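Local coordinates for Glyco_hydro_cc domain-containing protein (Cryptococcus neoformans, PDB 6UBC), which probably binds oligosaccharides related to beta-1,3-glucan, as a subgroup VII member of glycoside hydrolase family 128, at residues 223-228 against 411-416; 257-262 against 299-304; 266-271 against 365-370; 272-275 against 281-284; 313-316 against 321-324. All coordinates share one frame; numbering follows the deposited sequence.

Contact 1 (223-228 against 411-416)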
# COMPACT_ATOMS: atom_id res chain seq x y z
N TYR A 223 7.40 3.63 1.87
CA TYR A 223 7.83 3.00 0.60
C TYR A 223 7.59 4.00 -0.51
O TYR A 223 6.75 4.95 -0.31
CB TYR A 223 7.07 1.71 0.37
CG TYR A 223 5.67 1.85 -0.18
CD1 TYR A 223 4.61 2.37 0.57
CD2 TYR A 223 5.36 1.39 -1.45
CE1 TYR A 223 3.33 2.48 0.05
CE2 TYR A 223 4.07 1.43 -1.95
CZ TYR A 223 3.05 2.01 -1.21
OH TYR A 223 1.75 2.08 -1.70
N ASP A 224 8.21 3.74 -1.66
CA ASP A 224 8.19 4.72 -2.78
C ASP A 224 8.03 4.00 -4.13
O ASP A 224 8.44 4.59 -5.16
CB ASP A 224 9.42 5.63 -2.72
CG ASP A 224 10.71 4.90 -3.06
OD1 ASP A 224 10.69 3.68 -3.23
OD2 ASP A 224 11.73 5.59 -3.16
N TRP A 225 7.56 2.76 -4.09
CA TRP A 225 7.28 1.89 -5.26
C TRP A 225 8.57 1.34 -5.86
O TRP A 225 8.45 0.46 -6.71
CB TRP A 225 6.43 2.59 -6.31
CG TRP A 225 5.08 3.01 -5.81
CD1 TRP A 225 4.03 2.20 -5.60
CD2 TRP A 225 4.66 4.32 -5.41
NE1 TRP A 225 2.95 2.89 -5.14
CE2 TRP A 225 3.31 4.20 -4.99
CE3 TRP A 225 5.27 5.58 -5.40
CZ2 TRP A 225 2.58 5.27 -4.55
CZ3 TRP A 225 4.52 6.67 -4.98
CH2 TRP A 225 3.20 6.51 -4.54
N ASN A 226 9.74 1.78 -5.40
CA ASN A 226 11.03 1.22 -5.88
C ASN A 226 11.37 -0.07 -5.11
O ASN A 226 10.79 -0.36 -3.99
CB ASN A 226 12.15 2.25 -5.77
CG ASN A 226 11.89 3.46 -6.64
OD1 ASN A 226 11.44 3.28 -7.77
ND2 ASN A 226 12.11 4.66 -6.10
N ALA A 227 12.36 -0.81 -5.60
CA ALA A 227 12.82 -2.05 -4.93
C ALA A 227 13.21 -1.73 -3.48
O ALA A 227 12.80 -2.51 -2.55
CB ALA A 227 13.97 -2.69 -5.74
N THR A 228 13.93 -0.63 -3.29
CA THR A 228 14.34 -0.09 -1.99
C THR A 228 13.98 1.38 -1.99
O THR A 228 14.30 2.05 -2.95
CB THR A 228 15.84 -0.31 -1.74
OG1 THR A 228 16.17 -1.69 -1.91
CG2 THR A 228 16.25 0.19 -0.38
N TYR A 411 -1.21 7.08 3.22
CA TYR A 411 -1.72 8.12 2.30
C TYR A 411 -1.15 7.93 0.89
O TYR A 411 0.09 7.83 0.70
CB TYR A 411 -1.37 9.45 2.91
CG TYR A 411 -2.04 10.66 2.31
CD1 TYR A 411 -1.63 11.17 1.08
CD2 TYR A 411 -3.06 11.29 2.97
CE1 TYR A 411 -2.20 12.32 0.58
CE2 TYR A 411 -3.63 12.45 2.49
CZ TYR A 411 -3.24 12.95 1.27
OH TYR A 411 -3.80 14.09 0.80
N SER A 412 -2.02 7.90 -0.13
CA SER A 412 -1.57 7.71 -1.51
C SER A 412 -0.97 9.01 -2.02
O SER A 412 -1.69 10.03 -1.97
CB SER A 412 -2.69 7.26 -2.38
OG SER A 412 -2.20 7.10 -3.69
N THR A 413 0.24 8.99 -2.63
CA THR A 413 0.75 10.17 -3.39
C THR A 413 0.88 9.76 -4.87
O THR A 413 1.71 10.27 -5.58
CB THR A 413 2.06 10.69 -2.76
OG1 THR A 413 3.07 9.69 -2.90
CG2 THR A 413 1.86 11.15 -1.33
N GLY A 414 0.11 8.80 -5.28
CA GLY A 414 0.13 8.24 -6.63
C GLY A 414 -0.43 9.21 -7.66
O GLY A 414 -0.98 10.29 -7.32
N GLU A 415 -0.48 8.73 -8.89
CA GLU A 415 -0.94 9.52 -10.06
C GLU A 415 -2.44 9.41 -10.14
O GLU A 415 -3.00 8.49 -9.57
CB GLU A 415 -0.33 8.98 -11.37
CG GLU A 415 1.07 9.54 -11.64
CD GLU A 415 1.26 10.95 -11.08
OE1 GLU A 415 0.32 11.79 -11.27
OE2 GLU A 415 2.28 11.19 -10.40
N GLY A 416 -3.05 10.32 -10.87
CA GLY A 416 -4.49 10.25 -11.21
C GLY A 416 -5.39 10.75 -10.11
O GLY A 416 -6.57 10.36 -10.11

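Contact 2 (257-262 against 299-304)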
# COMPACT_ATOMS: atom_id res chain seq x y z
N SER A 257 14.80 -5.26 -11.95
CA SER A 257 16.24 -5.54 -11.96
C SER A 257 16.85 -5.18 -10.60
O SER A 257 17.61 -6.02 -10.01
CB SER A 257 16.85 -4.86 -13.18
OG SER A 257 18.22 -4.92 -13.00
N ALA A 258 16.41 -4.09 -9.97
CA ALA A 258 16.92 -3.72 -8.63
C ALA A 258 16.48 -4.78 -7.60
O ALA A 258 17.22 -5.06 -6.61
CB ALA A 258 16.47 -2.31 -8.26
N PHE A 259 15.23 -5.24 -7.73
CA PHE A 259 14.67 -6.21 -6.77
C PHE A 259 15.49 -7.50 -6.83
O PHE A 259 15.82 -8.05 -5.83
CB PHE A 259 13.20 -6.49 -7.06
CG PHE A 259 12.55 -7.18 -5.88
CD1 PHE A 259 12.02 -6.43 -4.84
CD2 PHE A 259 12.57 -8.56 -5.76
CE1 PHE A 259 11.50 -7.04 -3.71
CE2 PHE A 259 11.99 -9.15 -4.65
CZ PHE A 259 11.48 -8.39 -3.62
N LYS A 260 15.75 -7.97 -8.02
CA LYS A 260 16.56 -9.21 -8.21
C LYS A 260 17.98 -9.00 -7.66
O LYS A 260 18.52 -10.01 -7.22
CB LYS A 260 16.56 -9.63 -9.67
CG LYS A 260 15.20 -9.99 -10.23
CD LYS A 260 15.29 -10.64 -11.57
CE LYS A 260 14.86 -12.09 -11.51
NZ LYS A 260 15.70 -12.96 -12.38
N ALA A 261 18.55 -7.78 -7.55
CA ALA A 261 19.92 -7.56 -7.02
C ALA A 261 19.93 -7.41 -5.50
O ALA A 261 21.00 -7.15 -4.96
CB ALA A 261 20.58 -6.36 -7.67
N LEU A 262 18.80 -7.51 -4.81
CA LEU A 262 18.83 -7.41 -3.35
C LEU A 262 19.75 -8.54 -2.85
O LEU A 262 19.71 -9.64 -3.45
CB LEU A 262 17.41 -7.49 -2.78
CG LEU A 262 16.53 -6.28 -3.15
CD1 LEU A 262 15.09 -6.50 -2.68
CD2 LEU A 262 17.08 -5.00 -2.60
N ALA A 299 8.58 -14.77 -2.88
CA ALA A 299 8.45 -15.86 -1.86
C ALA A 299 9.78 -16.30 -1.25
O ALA A 299 9.83 -16.55 -0.04
CB ALA A 299 7.71 -17.01 -2.44
N PRO A 300 10.90 -16.45 -2.00
CA PRO A 300 12.14 -16.94 -1.37
C PRO A 300 12.56 -16.14 -0.14
O PRO A 300 13.22 -16.69 0.74
CB PRO A 300 13.16 -16.83 -2.52
CG PRO A 300 12.34 -17.01 -3.78
CD PRO A 300 11.07 -16.23 -3.45
N TRP A 301 12.24 -14.83 -0.06
CA TRP A 301 12.67 -13.98 1.07
C TRP A 301 11.94 -14.37 2.35
O TRP A 301 12.46 -14.05 3.44
CB TRP A 301 12.46 -12.51 0.73
CG TRP A 301 13.45 -12.01 -0.28
CD1 TRP A 301 13.20 -11.61 -1.55
CD2 TRP A 301 14.85 -11.83 -0.07
NE1 TRP A 301 14.36 -11.22 -2.17
CE2 TRP A 301 15.38 -11.32 -1.27
CE3 TRP A 301 15.71 -12.08 1.01
CZ2 TRP A 301 16.74 -11.09 -1.44
CZ3 TRP A 301 17.05 -11.79 0.87
CH2 TRP A 301 17.54 -11.28 -0.33
N LYS A 302 10.79 -15.02 2.26
CA LYS A 302 10.05 -15.40 3.48
C LYS A 302 10.98 -16.25 4.38
O LYS A 302 10.96 -16.04 5.61
CB LYS A 302 8.81 -16.18 3.08
CG LYS A 302 8.07 -16.80 4.25
CD LYS A 302 6.72 -16.24 4.48
CE LYS A 302 5.92 -17.11 5.44
NZ LYS A 302 5.20 -16.31 6.47
N ASP A 303 11.83 -17.09 3.76
CA ASP A 303 12.81 -17.99 4.43
C ASP A 303 13.84 -17.17 5.22
O ASP A 303 14.44 -17.68 6.13
CB ASP A 303 13.55 -18.83 3.38
CG ASP A 303 12.64 -19.88 2.73
OD1 ASP A 303 11.61 -20.31 3.40
OD2 ASP A 303 12.97 -20.28 1.56
N GLN A 304 14.05 -15.94 4.84
CA GLN A 304 15.02 -15.07 5.49
C GLN A 304 14.28 -14.14 6.45
O GLN A 304 14.91 -13.24 6.93
CB GLN A 304 15.81 -14.35 4.40
CG GLN A 304 16.16 -15.27 3.24
CD GLN A 304 17.28 -16.20 3.64
OE1 GLN A 304 18.25 -15.76 4.23
NE2 GLN A 304 17.14 -17.49 3.36
O HOH W 1 15.57 -10.41 -4.75

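Contact 3 (266-271 against 365-370)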
# COMPACT_ATOMS: atom_id res chain seq x y z
N PRO A 266 14.85 -7.97 3.03
CA PRO A 266 13.88 -6.97 3.50
C PRO A 266 13.21 -7.36 4.82
O PRO A 266 13.03 -8.58 5.07
CB PRO A 266 12.84 -7.05 2.37
CG PRO A 266 13.62 -7.38 1.19
CD PRO A 266 14.56 -8.47 1.69
N GLN A 267 12.84 -6.40 5.65
CA GLN A 267 11.83 -6.64 6.73
C GLN A 267 10.44 -6.86 6.14
O GLN A 267 9.77 -7.78 6.58
CB GLN A 267 11.76 -5.52 7.75
CG GLN A 267 12.91 -5.51 8.77
CD GLN A 267 12.53 -4.59 9.91
OE1 GLN A 267 12.18 -5.04 10.99
NE2 GLN A 267 12.42 -3.30 9.61
N TYR A 268 10.06 -6.11 5.09
CA TYR A 268 8.72 -6.13 4.46
C TYR A 268 8.85 -6.06 2.94
O TYR A 268 9.66 -5.26 2.42
CB TYR A 268 7.92 -4.89 4.88
CG TYR A 268 7.84 -4.68 6.37
CD1 TYR A 268 6.87 -5.32 7.13
CD2 TYR A 268 8.82 -3.98 7.05
CE1 TYR A 268 6.83 -5.18 8.52
CE2 TYR A 268 8.77 -3.81 8.42
CZ TYR A 268 7.79 -4.43 9.17
OH TYR A 268 7.79 -4.29 10.55
N ILE A 269 8.01 -6.82 2.23
CA ILE A 269 7.96 -6.75 0.74
C ILE A 269 6.52 -6.54 0.34
O ILE A 269 5.68 -7.42 0.68
CB ILE A 269 8.50 -8.01 0.11
CG1 ILE A 269 9.96 -8.25 0.47
CG2 ILE A 269 8.32 -7.89 -1.38
CD1 ILE A 269 10.39 -9.68 0.25
N ILE A 270 6.23 -5.40 -0.29
CA ILE A 270 4.92 -5.20 -0.97
C ILE A 270 4.97 -5.79 -2.38
O ILE A 270 5.92 -5.54 -3.15
CB ILE A 270 4.56 -3.72 -0.96
CG1 ILE A 270 4.40 -3.23 0.47
CG2 ILE A 270 3.33 -3.48 -1.88
CD1 ILE A 270 4.21 -1.72 0.57
N GLY A 271 3.93 -6.55 -2.75
CA GLY A 271 3.74 -7.15 -4.06
C GLY A 271 3.21 -6.15 -5.09
O GLY A 271 3.09 -4.93 -4.82
N PRO A 365 -4.38 -10.25 8.36
CA PRO A 365 -4.19 -8.85 8.65
C PRO A 365 -4.03 -8.06 7.36
O PRO A 365 -3.49 -8.61 6.39
CB PRO A 365 -2.92 -8.75 9.51
CG PRO A 365 -2.67 -10.16 10.00
CD PRO A 365 -3.41 -11.11 9.08
N ILE A 366 -4.41 -6.79 7.41
CA ILE A 366 -4.48 -5.91 6.21
C ILE A 366 -3.48 -4.77 6.33
O ILE A 366 -3.34 -4.17 7.42
CB ILE A 366 -5.91 -5.41 6.03
CG1 ILE A 366 -6.75 -6.53 5.42
CG2 ILE A 366 -5.98 -4.12 5.19
CD1 ILE A 366 -8.23 -6.33 5.58
N TRP A 367 -2.87 -4.43 5.21
CA TRP A 367 -2.16 -3.16 5.04
C TRP A 367 -2.89 -2.39 3.95
O TRP A 367 -3.14 -2.95 2.87
CB TRP A 367 -0.68 -3.35 4.66
CG TRP A 367 0.26 -3.61 5.78
CD1 TRP A 367 0.02 -4.10 7.03
CD2 TRP A 367 1.66 -3.32 5.73
NE1 TRP A 367 1.16 -4.19 7.74
CE2 TRP A 367 2.19 -3.70 6.98
CE3 TRP A 367 2.50 -2.79 4.75
CZ2 TRP A 367 3.56 -3.64 7.25
CZ3 TRP A 367 3.85 -2.66 5.02
CH2 TRP A 367 4.37 -3.08 6.28
N VAL A 368 -3.28 -1.18 4.24
CA VAL A 368 -3.82 -0.26 3.20
C VAL A 368 -2.61 0.49 2.66
O VAL A 368 -2.24 1.54 3.23
CB VAL A 368 -4.94 0.66 3.74
CG1 VAL A 368 -5.54 1.53 2.64
CG2 VAL A 368 -6.08 -0.15 4.33
N THR A 369 -2.08 0.07 1.53
CA THR A 369 -0.79 0.65 1.06
C THR A 369 -1.05 1.97 0.30
O THR A 369 -0.11 2.72 0.14
CB THR A 369 0.04 -0.33 0.24
OG1 THR A 369 -0.72 -0.65 -0.93
CG2 THR A 369 0.45 -1.55 1.06
N GLU A 370 -2.29 2.22 -0.14
CA GLU A 370 -2.66 3.51 -0.79
C GLU A 370 -4.09 3.78 -0.40
O GLU A 370 -4.94 2.88 -0.59
CB GLU A 370 -2.57 3.44 -2.32
CG GLU A 370 -1.19 3.28 -2.87
CD GLU A 370 -1.06 3.08 -4.35
OE1 GLU A 370 -2.08 3.29 -5.08
OE2 GLU A 370 0.07 2.68 -4.79

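Contact 4 (272-275 against 281-284)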
# COMPACT_ATOMS: atom_id res chain seq x y z
N PHE A 272 2.85 -6.69 -6.23
CA PHE A 272 2.67 -5.90 -7.46
C PHE A 272 1.61 -4.83 -7.27
O PHE A 272 0.56 -5.05 -6.64
CB PHE A 272 2.30 -6.80 -8.63
CG PHE A 272 3.11 -8.07 -8.66
CD1 PHE A 272 4.47 -8.01 -8.82
CD2 PHE A 272 2.51 -9.31 -8.46
CE1 PHE A 272 5.23 -9.17 -8.84
CE2 PHE A 272 3.26 -10.48 -8.51
CZ PHE A 272 4.63 -10.41 -8.71
N GLU A 273 1.90 -3.70 -7.89
CA GLU A 273 0.98 -2.56 -7.93
C GLU A 273 -0.16 -2.82 -8.91
O GLU A 273 0.09 -2.75 -10.11
CB GLU A 273 1.73 -1.32 -8.42
CG GLU A 273 0.87 -0.08 -8.43
CD GLU A 273 0.72 0.63 -7.10
OE1 GLU A 273 1.41 0.23 -6.11
OE2 GLU A 273 -0.11 1.61 -7.10
N GLU A 274 -1.39 -3.08 -8.45
CA GLU A 274 -2.57 -3.11 -9.33
C GLU A 274 -2.29 -3.92 -10.59
O GLU A 274 -2.52 -3.47 -11.74
CB GLU A 274 -2.88 -1.63 -9.56
CG GLU A 274 -3.41 -0.97 -8.32
CD GLU A 274 -3.76 0.51 -8.44
OE1 GLU A 274 -3.67 1.01 -9.63
OE2 GLU A 274 -4.18 1.15 -7.39
N PRO A 275 -1.88 -5.20 -10.48
CA PRO A 275 -1.72 -6.03 -11.66
C PRO A 275 -3.04 -6.24 -12.41
O PRO A 275 -3.00 -6.66 -13.62
CB PRO A 275 -1.09 -7.33 -11.12
CG PRO A 275 -1.60 -7.37 -9.68
CD PRO A 275 -1.58 -5.91 -9.24
N GLY A 281 0.30 3.74 -14.21
CA GLY A 281 0.78 3.46 -12.84
C GLY A 281 0.25 2.14 -12.26
O GLY A 281 0.48 1.91 -11.02
N SER A 282 -0.39 1.32 -13.09
CA SER A 282 -0.78 -0.09 -12.79
C SER A 282 0.13 -1.08 -13.56
O SER A 282 0.55 -0.77 -14.71
CB SER A 282 -2.24 -0.32 -13.04
OG SER A 282 -3.06 0.63 -12.31
N SER A 283 0.45 -2.23 -12.96
CA SER A 283 1.47 -3.18 -13.45
C SER A 283 0.93 -4.10 -14.55
O SER A 283 1.75 -4.68 -15.27
CB SER A 283 2.14 -3.94 -12.29
OG SER A 283 1.18 -4.69 -11.58
N ASN A 284 -0.36 -4.29 -14.68
CA ASN A 284 -0.97 -5.01 -15.82
C ASN A 284 -0.31 -6.39 -16.05
O ASN A 284 0.31 -6.65 -17.12
CB ASN A 284 -0.94 -4.10 -17.06
CG ASN A 284 -1.72 -4.72 -18.20
OD1 ASN A 284 -2.60 -5.55 -17.98
ND2 ASN A 284 -1.28 -4.42 -19.40

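Contact 5 (313-316 against 321-324)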
# COMPACT_ATOMS: atom_id res chain seq x y z
N MET A 313 -5.18 -4.86 -5.41
CA MET A 313 -6.23 -4.84 -6.46
C MET A 313 -6.75 -3.41 -6.70
O MET A 313 -7.37 -2.78 -5.81
CB MET A 313 -7.40 -5.76 -6.11
CG MET A 313 -6.98 -7.22 -5.99
SD MET A 313 -6.22 -7.99 -7.44
CE MET A 313 -4.48 -7.71 -7.10
N CYS A 314 -6.69 -2.98 -7.95
CA CYS A 314 -7.31 -1.67 -8.30
C CYS A 314 -8.82 -1.80 -8.20
O CYS A 314 -9.44 -0.77 -7.96
CB CYS A 314 -6.90 -1.17 -9.69
SG CYS A 314 -7.53 -2.25 -10.99
N HIS A 315 -9.39 -3.00 -8.36
CA HIS A 315 -10.87 -3.21 -8.41
C HIS A 315 -11.47 -3.18 -7.00
O HIS A 315 -12.69 -3.31 -6.92
CB HIS A 315 -11.25 -4.42 -9.21
CG HIS A 315 -11.03 -4.28 -10.68
ND1 HIS A 315 -9.84 -4.66 -11.29
CD2 HIS A 315 -11.85 -3.77 -11.65
CE1 HIS A 315 -9.94 -4.39 -12.60
NE2 HIS A 315 -11.18 -3.91 -12.86
N GLN A 316 -10.67 -3.07 -5.95
CA GLN A 316 -11.16 -2.92 -4.55
C GLN A 316 -12.09 -4.11 -4.28
O GLN A 316 -11.74 -5.25 -4.64
CB GLN A 316 -11.85 -1.55 -4.38
CG GLN A 316 -10.91 -0.40 -4.71
CD GLN A 316 -11.49 0.92 -4.26
OE1 GLN A 316 -11.60 1.17 -3.04
NE2 GLN A 316 -11.88 1.73 -5.27
N TYR A 321 -15.90 -10.01 -8.25
CA TYR A 321 -16.35 -10.31 -9.62
C TYR A 321 -15.16 -10.46 -10.56
O TYR A 321 -15.26 -11.32 -11.46
CB TYR A 321 -17.39 -9.27 -10.06
CG TYR A 321 -18.53 -9.17 -9.08
CD1 TYR A 321 -19.52 -10.13 -9.10
CD2 TYR A 321 -18.63 -8.13 -8.16
CE1 TYR A 321 -20.56 -10.10 -8.18
CE2 TYR A 321 -19.65 -8.12 -7.21
CZ TYR A 321 -20.62 -9.11 -7.23
OH TYR A 321 -21.66 -9.11 -6.36
N THR A 322 -14.10 -9.67 -10.46
CA THR A 322 -12.95 -9.77 -11.43
C THR A 322 -12.12 -11.02 -11.13
O THR A 322 -11.58 -11.58 -12.08
CB THR A 322 -12.01 -8.57 -11.37
OG1 THR A 322 -11.64 -8.50 -10.00
CG2 THR A 322 -12.68 -7.31 -11.80
N LYS A 323 -12.02 -11.44 -9.86
CA LYS A 323 -11.36 -12.71 -9.45
C LYS A 323 -9.89 -12.76 -9.91
O LYS A 323 -9.39 -13.87 -10.17
CB LYS A 323 -12.18 -13.88 -10.02
CG LYS A 323 -13.61 -13.93 -9.49
CD LYS A 323 -14.25 -15.20 -9.93
CE LYS A 323 -15.64 -15.39 -9.37
NZ LYS A 323 -16.41 -16.30 -10.24
N TRP A 324 -9.16 -11.66 -9.80
CA TRP A 324 -7.70 -11.68 -10.04
C TRP A 324 -6.99 -12.27 -8.82
O TRP A 324 -6.25 -13.28 -8.95
CB TRP A 324 -7.18 -10.28 -10.36
CG TRP A 324 -5.81 -10.25 -10.98
CD1 TRP A 324 -5.48 -10.10 -12.30
CD2 TRP A 324 -4.57 -10.39 -10.27
NE1 TRP A 324 -4.11 -10.16 -12.46
CE2 TRP A 324 -3.53 -10.38 -11.24
CE3 TRP A 324 -4.24 -10.63 -8.94
CZ2 TRP A 324 -2.21 -10.61 -10.89
CZ3 TRP A 324 -2.92 -10.84 -8.61
CH2 TRP A 324 -1.92 -10.75 -9.57

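Contact 1 (223-228 against 411-416)
Trp-225 and the pair Thr-413 and Gly-414 meet on two loops at the C-terminal mouth of the (beta/alpha)8 barrel, the end at which barrel glycoside hydrolases hold their sugars. The touch is light and is made by the far corner of the indole. CH2 of Trp-225 lies 3.6 Å from OG1 of Thr-413, which approaches the ring at its edge and near its plane. The same CH2 comes within 3.9 Å of the backbone N of Gly-414. No hydrogen bond spans the gap: OG1 of Thr-413 is engaged with Ser-207 O, and NE1 of Trp-225 with the carboxylate of Glu-370, so the ring is fixed from its pyrrole side while its benzene side grazes the neighbouring loop. Trp-225 CG stands anti to the carbonyl carbon (chi1 -61°), and the indole extends toward 411-416. A tryptophan suits the place because it offers one polar N-H and a broad apolar surface.

Both loops are stiffened from within. OD1 of Asp-224 accepts from Asn-226 N at 3.0 Å in an Asx turn, the donor coming from above the carboxylate plane. OG of Ser-412 takes Gly-414 N at 3.3 Å (161° at the hydrogen), an ST turn. The loops follow strands 221-223 and 406-411, which flank strand 204-207 as its two parallel neighbours, while Met-241 and Arg-255 also pack on the indole.

Contact 2 (257-262 against 299-304)
Trp-301 is the centre of this contact, received by Phe-259 and Leu-262. In the aromatic part, the side chains of Phe-259 and Trp-301 run past each other in opposite directions, with ring planes almost perpendicular (89°) and the phenyl centroid 5.7 Å from that of the pyrrole ring. CE2 of Phe-259 is nearest to NE1 of Trp-301, at 4.0 Å, an oblique approach.

Aliphatic packing adds Leu-262, whose CB lies 3.9 Å from CZ2 of Trp-301; its backbone O sits at the edge of the indole, also 3.9 Å from CZ2. Further out, CD1 of Leu-262 rests over one face of the Phe-259 ring, toward its rim, so the leucine serves both aromatics.

The polar part runs through a single water. It donates to the backbone O of Phe-259 at 2.6 Å and accepts from NE1 of Trp-301 at 3.0 Å, lying in the indole plane. Tryptophan thus combines a large apolar surface with an N-H that the water links to the carbonyl of Phe-259, near the end of helix 250-260.

Ile-269 touches both aromatics. The helix end and the helical-looking turn after helix 287-298 thus pack outside strand 268-270, in the layer of helices and connecting loops that surrounds a beta/alpha barrel.

Contact 3 (266-271 against 365-370)
Tyr-268 meets Trp-367 inside the protein, and its ring can be followed atom by atom. CB leaves strand 268-270 toward the opposing strand, with CG anti to the carbonyl carbon (chi1 -53°), which aims the ring at the indole; one side of it, CG, CD1 and CE1, does the touching. CG is 3.8 Å from CH2 of Trp-367. CD1 presses closer, 3.5 Å from that same CH2, while CE1 is 3.8 Å from CZ2 of Trp-367. At the end of the ring, OH leaves the indole behind and hydrogen-bonds to Ser-196 O. The side chains cross at about a right angle, but the ring planes are inclined by only 37°, giving an oblique meeting.

The strands involved, 268-270 and 366-370, are not neighbours in the barrel sheet, so no backbone bonds join them; large inward-pointing residues span the interior instead. Trp-367 suits this duty: its benzene part packs on the tyrosine and its NE1 is taken up by Tyr-197 O. One layer along, where the CA atoms of Ile-270 and Thr-369 are 8.4 Å apart, smaller groups suffice. CD1 of Ile-270 and CG2 of Thr-369 reach toward each other tip to tip at 3.8 Å, and OG1 of Thr-369 is left for its hydrogen bond with Asn-340.

Contact 4 (272-275 against 281-284)
Ser-283, the residue most covered here, grips the backbone O of Glu-273 twice. Its OG donates at 2.7 Å, and its own N donates to the same oxygen at 2.9 Å. The two donors use different directions: the amide lies almost in line with the carbonyl bond (C=O...N 172°), whereas the hydroxyl comes from well above the carbonyl plane. A chi1 of 61°, which sets OG between backbone N and carbonyl carbon, lets both groups of one small residue face a single acceptor. OG also nestles against the proline, 3.2 Å from CA of Pro-275, whose ring nitrogen, having no hydrogen, makes no bond to OG.

This is the loop that follows strand 268-270, folding back on itself at the C-terminal mouth of the barrel. Glu-274 followed by proline after the fourth strand matches the position at which clan GH-A hydrolases carry their acid/base, an equivalence inferred from the fold.

Glu-274 is stretched beyond CG, so its carboxylate is presented at full length. OE1 accepts from OG of Ser-282 at 2.8 Å on its anti lone pair, and OE2 is hydrogen-bonded to His-342, so both oxygens are held and the group's rotation is restricted. The short serine side chain brings its hydroxyl to the carboxylate. CG of Glu-273 lies 3.3 Å from Gly-281 O, while the carboxylate of Glu-273 turns in beside that of Glu-370. Farther along, CA of Asn-284 makes a CH...O contact with Pro-275 O at 3.4 Å.

Contact 5 (313-316 against 321-324)
Thr-322 sets its methyl squarely on the imidazole of His-315, while Met-313 crosses Trp-324 at about a right angle: two meetings of quite different geometry. In the first, CG2 of Thr-322 stands 3.6 Å from the centroid of the His-315 ring and just 13° off the ring normal, a CH-pi contact over the centre of the face. The threonine torsion (chi1 55°) places OG1 between backbone N and carbonyl carbon, leaving the methyl to point at the ring. ND1 of the imidazole is hydrogen-bonded to Asp-276; a histidine thus offers a face to the methyl and a nitrogen to the acid.

In the second, the methionine chain bends at chi2 and chi3 and brings its end to the indole. SD of Met-313 lies 4.7 Å from the centroid of the six-membered ring of Trp-324, in an oblique Met-aromatic contact, and CE of Met-313 is 3.5 Å from CE3 of Trp-324. A flexible thioether can follow such a surface, while NE1 of the tryptophan bonds to Ile-285 O.

Met-313 to Gln-316 form a type I beta turn, and Lys-323, with positive phi, lies between helices 319-322 and 324-331, at the N-cap position of the second. The Cys-314 to Cys-277 disulfide ties this loop to the one after strand 268-270; it folds back on the helical residues that follow it, a beta-to-alpha loop of a beta/alpha barrel.

Overall arrangement
All five contacts belong to one barrel domain. Contact 3 lies nearest the chain's centre, its own centre about 6 Å away, and fills the interior between strands 268-270 and 366-375. Contact 2, about 15 Å from contact 3 between centres, packs on the outward face of strand 268-270. Contacts 1 and 4, whose centres are about 12 Å apart, sit in loops following strands and converge on Glu-370 of contact 3, building a carboxylate-rich mouth consistent with sugar binding. Contact 5 adjoins contact 4 through Pro-275. Along the chain, contact 1 encloses all the others, contacts 2 and 3 interlock, and contact 5 opens after contact 4 closes, so loops from distant parts of the chain meet at one end of the barrel.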